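Local coordinates for neuraminidase (Influenza A virus, PDB 4GDI), which resembles influenza sialidases, which remove terminal sialic acid from glycoconjugates, but has a diverged putative active site, so its own activity is uncertain, at residues Ile195-Ser200 against Lys221-Arg226; Ser123-Lys128 against Asp135-Ser140; Glu311-Lys316 against Phe339-Glu344. All blocks are in the same frame, centred on the assembly; numbering follows the deposited sequence.

Interaction 1. Residues Ile195-Ser200 against Lys221-Arg226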
loop_
_atom_site.group_PDB
_atom_site.type_symbol
_atom_site.label_atom_id
_atom_site.label_comp_id
_atom_site.label_asym_id
_atom_site.label_seq_id
_atom_site.Cartn_x
_atom_site.Cartn_y
_atom_site.Cartn_z
ATOM N N ILE A 195 -36.044 -14.178 -28.503
ATOM C CA ILE A 195 -35.582 -14.080 -27.125
ATOM C C ILE A 195 -34.768 -12.811 -26.895
ATOM O O ILE A 195 -34.561 -12.029 -27.811
ATOM C CB ILE A 195 -34.727 -15.313 -26.699
ATOM C CG1 ILE A 195 -33.342 -15.280 -27.360
ATOM C CG2 ILE A 195 -35.451 -16.608 -27.019
ATOM C CD1 ILE A 195 -32.347 -16.269 -26.740
ATOM N N ASN A 196 -34.312 -12.644 -25.657
ATOM C CA ASN A 196 -33.437 -11.555 -25.242
ATOM C C ASN A 196 -32.316 -12.198 -24.421
ATOM O O ASN A 196 -32.575 -13.136 -23.672
ATOM C CB ASN A 196 -34.243 -10.547 -24.403
ATOM C CG ASN A 196 -33.385 -9.483 -23.758
ATOM O OD1 ASN A 196 -33.347 -9.359 -22.537
ATOM N ND2 ASN A 196 -32.718 -8.692 -24.572
ATOM N N PHE A 197 -31.089 -11.704 -24.566
ATOM C CA PHE A 197 -29.910 -12.353 -23.969
ATOM C C PHE A 197 -28.925 -11.349 -23.359
ATOM O O PHE A 197 -27.844 -11.112 -23.914
ATOM C CB PHE A 197 -29.181 -13.187 -25.030
ATOM C CG PHE A 197 -28.314 -14.292 -24.451
ATOM C CD1 PHE A 197 -27.049 -14.017 -23.942
ATOM C CD2 PHE A 197 -28.775 -15.613 -24.417
ATOM C CE1 PHE A 197 -26.260 -15.037 -23.404
ATOM C CE2 PHE A 197 -27.993 -16.631 -23.880
ATOM C CZ PHE A 197 -26.735 -16.344 -23.372
ATOM N N GLU A 198 -29.317 -10.749 -22.237
ATOM C CA GLU A 198 -28.511 -9.744 -21.546
ATOM C C GLU A 198 -27.662 -10.379 -20.440
ATOM O O GLU A 198 -27.918 -11.506 -20.011
ATOM C CB GLU A 198 -29.412 -8.684 -20.894
ATOM C CG GLU A 198 -30.421 -8.016 -21.837
ATOM C CD GLU A 198 -29.785 -7.094 -22.855
ATOM O OE1 GLU A 198 -28.716 -6.503 -22.575
ATOM O OE2 GLU A 198 -30.369 -6.951 -23.947
ATOM N N TYR A 199 -26.673 -9.624 -19.970
ATOM C CA TYR A 199 -25.925 -9.970 -18.768
ATOM C C TYR A 199 -25.220 -11.329 -18.851
ATOM O O TYR A 199 -25.175 -12.066 -17.857
ATOM C CB TYR A 199 -26.849 -10.002 -17.554
ATOM C CG TYR A 199 -27.775 -8.824 -17.385
ATOM C CD1 TYR A 199 -27.460 -7.572 -17.892
ATOM C CD2 TYR A 199 -28.975 -8.969 -16.688
ATOM C CE1 TYR A 199 -28.316 -6.488 -17.699
ATOM C CE2 TYR A 199 -29.841 -7.899 -16.503
ATOM C CZ TYR A 199 -29.502 -6.663 -17.004
ATOM O OH TYR A 199 -30.360 -5.611 -16.816
ATOM N N SER A 200 -24.675 -11.663 -20.017
ATOM C CA SER A 200 -23.937 -12.909 -20.169
ATOM C C SER A 200 -22.929 -13.058 -19.050
ATOM O O SER A 200 -22.133 -12.153 -18.813
ATOM C CB SER A 200 -23.166 -12.934 -21.497
ATOM O OG SER A 200 -24.045 -12.950 -22.593
ATOM N N LYS A 221 -36.952 -18.708 -17.609
ATOM C CA LYS A 221 -35.807 -19.605 -17.681
ATOM C C LYS A 221 -34.657 -18.737 -18.162
ATOM O O LYS A 221 -34.883 -17.653 -18.712
ATOM C CB LYS A 221 -36.050 -20.763 -18.654
ATOM C CG LYS A 221 -36.738 -21.973 -18.026
ATOM C CD LYS A 221 -37.153 -22.978 -19.094
ATOM C CE LYS A 221 -37.832 -24.198 -18.469
ATOM N NZ LYS A 221 -38.114 -25.248 -19.484
ATOM N N ARG A 222 -33.430 -19.192 -17.948
ATOM C CA ARG A 222 -32.268 -18.466 -18.468
ATOM C C ARG A 222 -31.792 -19.170 -19.716
ATOM O O ARG A 222 -31.513 -20.360 -19.675
ATOM C CB ARG A 222 -31.151 -18.428 -17.433
ATOM C CG ARG A 222 -31.553 -17.754 -16.144
ATOM C CD ARG A 222 -30.389 -17.709 -15.180
ATOM N NE ARG A 222 -30.700 -17.001 -13.946
ATOM C CZ ARG A 222 -30.743 -15.675 -13.838
ATOM N NH1 ARG A 222 -30.526 -14.917 -14.899
ATOM N NH2 ARG A 222 -31.017 -15.107 -12.665
ATOM N N PRO A 223 -31.735 -18.446 -20.839
ATOM C CA PRO A 223 -31.156 -19.024 -22.055
ATOM C C PRO A 223 -29.654 -19.267 -21.886
ATOM O O PRO A 223 -28.971 -18.560 -21.129
ATOM C CB PRO A 223 -31.405 -17.947 -23.112
ATOM C CG PRO A 223 -31.452 -16.669 -22.338
ATOM C CD PRO A 223 -32.047 -17.012 -20.991
ATOM N N LEU A 224 -29.146 -20.257 -22.598
ATOM C CA LEU A 224 -27.743 -20.637 -22.495
ATOM C C LEU A 224 -27.047 -20.570 -23.826
ATOM O O LEU A 224 -27.618 -20.896 -24.868
ATOM C CB LEU A 224 -27.624 -22.060 -21.961
ATOM C CG LEU A 224 -28.281 -22.242 -20.600
ATOM C CD1 LEU A 224 -28.306 -23.701 -20.221
ATOM C CD2 LEU A 224 -27.533 -21.420 -19.545
ATOM N N LEU A 225 -25.785 -20.166 -23.791
ATOM C CA LEU A 225 -25.010 -20.070 -25.010
ATOM C C LEU A 225 -23.772 -20.951 -24.870
ATOM O O LEU A 225 -23.118 -20.949 -23.833
ATOM C CB LEU A 225 -24.622 -18.615 -25.265
ATOM C CG LEU A 225 -23.603 -18.330 -26.365
ATOM C CD1 LEU A 225 -24.158 -18.586 -27.757
ATOM C CD2 LEU A 225 -23.105 -16.886 -26.221
ATOM N N ARG A 226 -23.480 -21.720 -25.913
ATOM C CA ARG A 226 -22.254 -22.500 -25.989
ATOM C C ARG A 226 -21.590 -22.119 -27.286
ATOM O O ARG A 226 -22.237 -22.144 -28.336
ATOM C CB ARG A 226 -22.562 -24.000 -26.029
ATOM C CG ARG A 226 -23.303 -24.521 -24.804
ATOM C CD ARG A 226 -24.113 -25.757 -25.158
ATOM N NE ARG A 226 -24.827 -26.288 -24.003
ATOM C CZ ARG A 226 -25.706 -27.279 -24.068
ATOM N NH1 ARG A 226 -26.006 -27.834 -25.236
ATOM N NH2 ARG A 226 -26.289 -27.714 -22.963
#

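Interaction 2. Residues Ser123-Lys128 against Asp135-Ser140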
loop_
_atom_site.group_PDB
_atom_site.type_symbol
_atom_site.label_atom_id
_atom_site.label_comp_id
_atom_site.label_asym_id
_atom_site.label_seq_id
_atom_site.Cartn_x
_atom_site.Cartn_y
_atom_site.Cartn_z
ATOM N N SER A 123 -23.719 5.901 -27.864
ATOM C CA SER A 123 -22.979 4.902 -27.110
ATOM C C SER A 123 -21.811 4.304 -27.920
ATOM O O SER A 123 -21.938 3.991 -29.108
ATOM C CB SER A 123 -23.925 3.795 -26.622
ATOM O OG SER A 123 -23.201 2.735 -26.008
ATOM N N PHE A 124 -20.671 4.142 -27.264
ATOM C CA PHE A 124 -19.534 3.496 -27.894
ATOM C C PHE A 124 -18.778 2.656 -26.870
ATOM O O PHE A 124 -18.861 2.885 -25.667
ATOM C CB PHE A 124 -18.596 4.538 -28.527
ATOM C CG PHE A 124 -17.882 5.390 -27.520
ATOM C CD1 PHE A 124 -18.533 6.434 -26.894
ATOM C CD2 PHE A 124 -16.555 5.143 -27.197
ATOM C CE1 PHE A 124 -17.881 7.208 -25.956
ATOM C CE2 PHE A 124 -15.905 5.908 -26.259
ATOM C CZ PHE A 124 -16.567 6.946 -25.641
ATOM N N ILE A 125 -18.040 1.672 -27.363
ATOM C CA ILE A 125 -17.205 0.858 -26.511
ATOM C C ILE A 125 -15.744 1.165 -26.809
ATOM O O ILE A 125 -15.377 1.397 -27.972
ATOM C CB ILE A 125 -17.539 -0.651 -26.697
ATOM C CG1 ILE A 125 -18.810 -0.981 -25.909
ATOM C CG2 ILE A 125 -16.373 -1.538 -26.240
ATOM C CD1 ILE A 125 -19.416 -2.360 -26.216
ATOM N N MET A 126 -14.924 1.226 -25.759
ATOM C CA MET A 126 -13.482 1.249 -25.951
ATOM C C MET A 126 -12.829 0.106 -25.185
ATOM O O MET A 126 -13.336 -0.366 -24.153
ATOM C CB MET A 126 -12.856 2.605 -25.587
ATOM C CG MET A 126 -13.114 3.104 -24.200
ATOM S SD MET A 126 -12.388 4.752 -23.881
ATOM C CE MET A 126 -13.402 5.188 -22.476
ATOM N N ILE A 127 -11.709 -0.350 -25.732
ATOM C CA ILE A 127 -10.996 -1.499 -25.216
ATOM C C ILE A 127 -9.596 -1.050 -24.876
ATOM O O ILE A 127 -8.948 -0.337 -25.652
ATOM C CB ILE A 127 -10.935 -2.622 -26.266
ATOM C CG1 ILE A 127 -12.344 -2.890 -26.801
ATOM C CG2 ILE A 127 -10.299 -3.876 -25.675
ATOM C CD1 ILE A 127 -12.408 -3.953 -27.870
ATOM N N LYS A 128 -9.144 -1.460 -23.700
ATOM C CA LYS A 128 -7.787 -1.193 -23.244
ATOM C C LYS A 128 -7.063 -2.520 -23.046
ATOM O O LYS A 128 -7.621 -3.463 -22.465
ATOM C CB LYS A 128 -7.857 -0.410 -21.932
ATOM C CG LYS A 128 -6.600 0.328 -21.533
ATOM C CD LYS A 128 -6.908 1.226 -20.340
ATOM C CE LYS A 128 -5.649 1.724 -19.637
ATOM N NZ LYS A 128 -5.945 2.270 -18.277
ATOM N N ASP A 135 -8.719 -0.184 -29.146
ATOM C CA ASP A 135 -9.816 -0.278 -30.100
ATOM C C ASP A 135 -11.074 0.380 -29.576
ATOM O O ASP A 135 -11.241 0.566 -28.368
ATOM C CB ASP A 135 -10.100 -1.747 -30.456
ATOM C CG ASP A 135 -10.364 -1.951 -31.945
ATOM O OD1 ASP A 135 -10.678 -0.959 -32.637
ATOM O OD2 ASP A 135 -10.260 -3.103 -32.423
ATOM N N THR A 136 -11.939 0.750 -30.511
ATOM C CA THR A 136 -13.234 1.320 -30.204
ATOM C C THR A 136 -14.220 0.924 -31.285
ATOM O O THR A 136 -13.824 0.657 -32.429
ATOM C CB THR A 136 -13.190 2.848 -30.222
ATOM O OG1 THR A 136 -12.838 3.286 -31.540
ATOM C CG2 THR A 136 -12.179 3.371 -29.226
ATOM N N PHE A 137 -15.500 0.892 -30.925
ATOM C CA PHE A 137 -16.568 0.806 -31.909
ATOM C C PHE A 137 -17.872 1.384 -31.340
ATOM O O PHE A 137 -18.053 1.468 -30.127
ATOM C CB PHE A 137 -16.744 -0.629 -32.423
ATOM C CG PHE A 137 -16.975 -1.647 -31.341
ATOM C CD1 PHE A 137 -18.253 -1.943 -30.916
ATOM C CD2 PHE A 137 -15.911 -2.330 -30.776
ATOM C CE1 PHE A 137 -18.476 -2.898 -29.923
ATOM C CE2 PHE A 137 -16.120 -3.285 -29.773
ATOM C CZ PHE A 137 -17.408 -3.566 -29.351
ATOM N N SER A 138 -18.765 1.800 -32.229
ATOM C CA SER A 138 -19.977 2.518 -31.840
ATOM C C SER A 138 -21.236 1.696 -32.065
ATOM O O SER A 138 -21.243 0.763 -32.858
ATOM C CB SER A 138 -20.089 3.810 -32.653
ATOM O OG SER A 138 -18.990 4.665 -32.415
ATOM N N ALA A 139 -22.303 2.072 -31.374
ATOM C CA ALA A 139 -23.607 1.468 -31.585
ATOM C C ALA A 139 -23.936 1.423 -33.062
ATOM O O ALA A 139 -23.570 2.325 -33.816
ATOM C CB ALA A 139 -24.668 2.265 -30.857
ATOM N N SER A 140 -24.640 0.381 -33.484
ATOM C CA SER A 140 -25.079 0.300 -34.874
ATOM C C SER A 140 -26.554 -0.067 -35.000
ATOM O O SER A 140 -27.106 -0.047 -36.094
ATOM C CB SER A 140 -24.221 -0.706 -35.645
ATOM O OG SER A 140 -24.448 -2.026 -35.186
#

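Interaction 3. Residues Glu311-Lys316 against Phe339-Glu344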
loop_
_atom_site.group_PDB
_atom_site.type_symbol
_atom_site.label_atom_id
_atom_site.label_comp_id
_atom_site.label_asym_id
_atom_site.label_seq_id
_atom_site.Cartn_x
_atom_site.Cartn_y
_atom_site.Cartn_z
ATOM N N GLU A 311 -29.073 -25.002 0.255
ATOM C CA GLU A 311 -29.666 -23.717 0.507
ATOM C C GLU A 311 -28.576 -22.893 1.153
ATOM O O GLU A 311 -28.410 -22.917 2.369
ATOM C CB GLU A 311 -30.876 -23.881 1.426
ATOM C CG GLU A 311 -31.660 -22.611 1.662
ATOM C CD GLU A 311 -32.993 -22.884 2.345
ATOM O OE1 GLU A 311 -33.650 -23.890 1.994
ATOM O OE2 GLU A 311 -33.381 -22.100 3.237
ATOM N N LEU A 312 -27.805 -22.190 0.328
ATOM C CA LEU A 312 -26.652 -21.439 0.819
ATOM C C LEU A 312 -27.084 -20.261 1.691
ATOM O O LEU A 312 -26.443 -19.950 2.702
ATOM C CB LEU A 312 -25.809 -20.939 -0.351
ATOM C CG LEU A 312 -25.137 -22.030 -1.190
ATOM C CD1 LEU A 312 -24.293 -21.380 -2.312
ATOM C CD2 LEU A 312 -24.284 -22.944 -0.311
ATOM N N PHE A 313 -28.166 -19.607 1.285
ATOM C CA PHE A 313 -28.796 -18.571 2.101
ATOM C C PHE A 313 -30.300 -18.848 2.132
ATOM O O PHE A 313 -30.851 -19.359 1.157
ATOM C CB PHE A 313 -28.546 -17.186 1.500
ATOM C CG PHE A 313 -27.105 -16.754 1.531
ATOM C CD1 PHE A 313 -26.557 -16.182 2.671
ATOM C CD2 PHE A 313 -26.298 -16.909 0.412
ATOM C CE1 PHE A 313 -25.222 -15.782 2.695
ATOM C CE2 PHE A 313 -24.968 -16.511 0.431
ATOM C CZ PHE A 313 -24.430 -15.946 1.571
ATOM N N SER A 314 -30.971 -18.510 3.231
ATOM C CA SER A 314 -32.428 -18.679 3.297
ATOM C C SER A 314 -33.145 -17.352 3.254
ATOM O O SER A 314 -34.056 -17.161 2.454
ATOM C CB SER A 314 -32.857 -19.421 4.560
ATOM O OG SER A 314 -32.295 -20.716 4.608
ATOM N N ASN A 315 -32.736 -16.436 4.123
ATOM C CA ASN A 315 -33.435 -15.171 4.281
ATOM C C ASN A 315 -32.667 -13.945 3.780
ATOM O O ASN A 315 -33.284 -12.945 3.429
ATOM C CB ASN A 315 -33.810 -14.981 5.752
ATOM C CG ASN A 315 -34.827 -16.004 6.223
ATOM O OD1 ASN A 315 -35.871 -16.194 5.593
ATOM N ND2 ASN A 315 -34.517 -16.686 7.319
ATOM N N LYS A 316 -31.339 -14.010 3.743
ATOM C CA LYS A 316 -30.552 -12.860 3.287
ATOM C C LYS A 316 -31.024 -12.445 1.907
ATOM O O LYS A 316 -31.328 -13.292 1.071
ATOM C CB LYS A 316 -29.054 -13.181 3.246
ATOM C CG LYS A 316 -28.221 -12.372 4.224
ATOM C CD LYS A 316 -26.744 -12.765 4.164
ATOM C CE LYS A 316 -25.936 -12.104 5.278
ATOM N NZ LYS A 316 -26.378 -10.695 5.548
ATOM N N PHE A 339 -18.355 -18.713 -8.272
ATOM C CA PHE A 339 -19.296 -17.684 -8.663
ATOM C C PHE A 339 -19.256 -16.549 -7.667
ATOM O O PHE A 339 -18.817 -16.718 -6.525
ATOM C CB PHE A 339 -20.718 -18.249 -8.834
ATOM C CG PHE A 339 -21.341 -18.781 -7.558
ATOM C CD1 PHE A 339 -22.065 -17.950 -6.724
ATOM C CD2 PHE A 339 -21.235 -20.123 -7.228
ATOM C CE1 PHE A 339 -22.646 -18.444 -5.562
ATOM C CE2 PHE A 339 -21.814 -20.626 -6.069
ATOM C CZ PHE A 339 -22.526 -19.781 -5.239
ATOM N N TRP A 340 -19.667 -15.369 -8.120
ATOM C CA TRP A 340 -19.821 -14.233 -7.233
ATOM C C TRP A 340 -21.325 -13.997 -7.058
ATOM O O TRP A 340 -22.131 -14.364 -7.928
ATOM C CB TRP A 340 -19.096 -12.987 -7.776
ATOM C CG TRP A 340 -19.399 -12.650 -9.240
ATOM C CD1 TRP A 340 -18.628 -12.948 -10.326
ATOM C CD2 TRP A 340 -20.549 -11.956 -9.748
ATOM N NE1 TRP A 340 -19.222 -12.491 -11.474
ATOM C CE2 TRP A 340 -20.406 -11.876 -11.145
ATOM C CE3 TRP A 340 -21.687 -11.394 -9.154
ATOM C CZ2 TRP A 340 -21.357 -11.261 -11.960
ATOM C CZ3 TRP A 340 -22.620 -10.792 -9.961
ATOM C CH2 TRP A 340 -22.455 -10.727 -11.342
ATOM N N LEU A 341 -21.692 -13.378 -5.942
ATOM C CA LEU A 341 -23.091 -13.162 -5.606
ATOM C C LEU A 341 -23.264 -11.892 -4.771
ATOM O O LEU A 341 -22.582 -11.714 -3.767
ATOM C CB LEU A 341 -23.611 -14.375 -4.836
ATOM C CG LEU A 341 -24.941 -14.233 -4.095
ATOM C CD1 LEU A 341 -26.072 -14.160 -5.075
ATOM C CD2 LEU A 341 -25.112 -15.415 -3.157
ATOM N N GLU A 342 -24.137 -11.000 -5.233
ATOM C CA GLU A 342 -24.483 -9.784 -4.499
ATOM C C GLU A 342 -25.311 -10.159 -3.285
ATOM O O GLU A 342 -26.325 -10.871 -3.400
ATOM C CB GLU A 342 -25.317 -8.828 -5.356
ATOM C CG GLU A 342 -24.525 -8.017 -6.382
ATOM C CD GLU A 342 -25.415 -7.137 -7.242
ATOM O OE1 GLU A 342 -26.639 -7.400 -7.286
ATOM O OE2 GLU A 342 -24.887 -6.175 -7.865
ATOM N N ILE A 343 -24.855 -9.691 -2.130
ATOM C CA ILE A 343 -25.601 -9.775 -0.883
ATOM C C ILE A 343 -26.074 -8.350 -0.591
ATOM O O ILE A 343 -25.266 -7.419 -0.554
ATOM C CB ILE A 343 -24.696 -10.258 0.256
ATOM C CG1 ILE A 343 -24.138 -11.656 -0.049
ATOM C CG2 ILE A 343 -25.439 -10.248 1.603
ATOM C CD1 ILE A 343 -25.179 -12.717 -0.235
ATOM N N GLU A 344 -27.375 -8.155 -0.414
ATOM C CA GLU A 344 -27.894 -6.796 -0.224
ATOM C C GLU A 344 -28.097 -6.483 1.248
ATOM O O GLU A 344 -28.635 -7.294 1.986
ATOM C CB GLU A 344 -29.191 -6.592 -1.012
ATOM C CG GLU A 344 -28.945 -5.985 -2.396
ATOM C CD GLU A 344 -29.620 -6.741 -3.523
ATOM O OE1 GLU A 344 -30.730 -7.273 -3.312
ATOM O OE2 GLU A 344 -29.039 -6.794 -4.630
#

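Interaction 1. Residues Ile195-Ser200 against Lys221-Arg226
Asn-196, whose backbone O lies 3.9 Å from Pro-223 CG, has its amide gripped from several sides: ND2 gives a hydrogen bond to Glu-198 OE2 at 3.0 Å (N-H...O 153°), nearly in the amide plane and on the carboxylate lone pair facing away from OE1. ND2 also bonds to Ser-172 OG and OD1 to Leu-216 N, which should fix the rotation of the amide beside the calcium ligand Asn-215. The backbone O of Asn-196, by contrast, is buried against the proline with no polar partner in the model. Phe-197 carries most of the contact. With CG turned opposite the backbone N (chi1 -157°), its ring slides past Pro-223 in the reverse direction, bringing CD2 to 3.6 Å from Pro-223 CG and CE2 to 3.5 Å from Pro-223 O. Here the link entering a beta-propeller blade, just ahead of strand 200-205, packs on the start of strand 224-228, the third strand of that blade. Leu-225 crosses the phenyl group at about a right angle, and its CB sits 3.6 Å from Phe-197 CZ in an oblique approach. At the ring edge, near the ring plane, comes Leu-224 N. The hydroxyl of Ser-200 also lies in the plane of this ring, at its rim. Ile-195 adds a looser touch, CD1 to Pro-223 CB at 4.1 Å, and itself meets a fucose of the attached glycan.

Interaction 2. Residues Ser123-Lys128 against Asp135-Ser140
A beta hairpin forms the outer half of a propeller blade here, pairing strand 124-129 antiparallel with the blade's outermost strand, 132-138. Ile-125 and Phe-137 make a hydrogen-bonded pair: Ile-125 N reaches Phe-137 O at 2.8 Å, almost along the C=O axis, and Phe-137 N returns to Ile-125 O at 3.0 Å. Ile-127 N bonds to Asp-135 O at 2.8 Å, tilted from the carbonyl plane, and beyond the strand end Ala-139 N still reaches Ser-123 O at 3.0 Å in a nearly straight bond (171°). On the Ile-125 and Phe-137 face the two side chains point the same way. Chi1 of 55° sets the phenyl between its own backbone N and carbonyl carbon and lays the ring over its neighbour, so that Ile-125 CB makes a CH-pi contact with one face, 4.2 Å from the centroid, while CG2 and CD1 each come to 3.9 Å from Phe-137 CZ. Ile-127 CD1 approaches the ring edge, 4.2 Å from Phe-137 CE2. The other face is lighter: Met-126 CB touches Thr-136 CG2 at 3.8 Å, and the methionine chain then leads away. Asp-135 belongs to a calcium site of this protein, with no ion bound in this chain; its OD2 bonds to Val-184 N at the next blade's outer strand. Tyr-177 stacks on Phe-137 from strand 173-180 of that blade, strand 111-117 flanks 124-129 on its inner side, and Phe-124, Met-126 and Thr-136 pack on Ile-369, Pro-23 and Ile-362 of a neighbouring subunit.

Interaction 3. Residues Glu311-Lys316 against Phe339-Glu344
Lys-316 runs alongside Phe-313 before crossing Ile-343, at the place where one propeller blade packs on the next: residues 311-316 follow strand 309-311, still bonded through Phe-313 and Lys-316 to Phe-291 and Gly-290 of strand 289-296, and lead into strand 317-324, while strand 338-346 is the second strand of the blade that follows. Starting at the lysine CB, the first neighbour is Phe-313 CD1 of its own segment at 3.9 Å. The chain extends through chi2 and chi3, and CD lies 3.7 Å from Phe-313 CE1, on the same side of the ring as Ile-343 CD1. CD also meets Ile-343 CG2 at 3.8 Å, the two side chains crossing at about a right angle. CE follows along the same methyl. A bend at the last torsion, chi4 -38°, turns NZ, which stays 4.1 Å from Ile-343 CG2 and forms a salt bridge with Glu-76 OE2 of a neighbouring subunit. The aliphatic part of the lysine thus packs between blades while its charge is used in the tetramer interface. Ile-343 CD1 itself makes a CH-pi contact over one face of Phe-313, 4.1 Å from the centroid, and Leu-341 CD2 approaches Phe-313 CE2 obliquely at 3.8 Å as the two side chains slide past each other in opposite directions. Leu-312 and Phe-313 both face Phe-291, a classic beta bulge, and both send their side chains into the interface. Phe-339, whose ring meets those of Phe-270 and Phe-359 and is edge-to-face with Trp-21, approaches the leucine from the opposite direction: Leu-312 CD1 lies at the ring edge, in its plane, 3.8 Å from Phe-339 CZ.

Along the chain the contacts follow in series, 2 then 1 then 3; none nests in or crosses another. Interaction 2 closes the hairpin of strands 124-129 and 132-138, with six residues between its segments. Interaction 1 then closes a 20-residue loop holding strands 200-205 and 208-214, joining the entry of a blade to its third strand. Interaction 3 closes 22 residues, including strand 317-324, and ties the exit of one blade to the last one, whose sheet the N-terminal strand 20-25 completes beside 352-362. Interactions 2 and 3 lie on opposite sides of the chain's centre, their centres about 34 Å apart, and interaction 1 is about 22 and 21 Å from them, centre to centre.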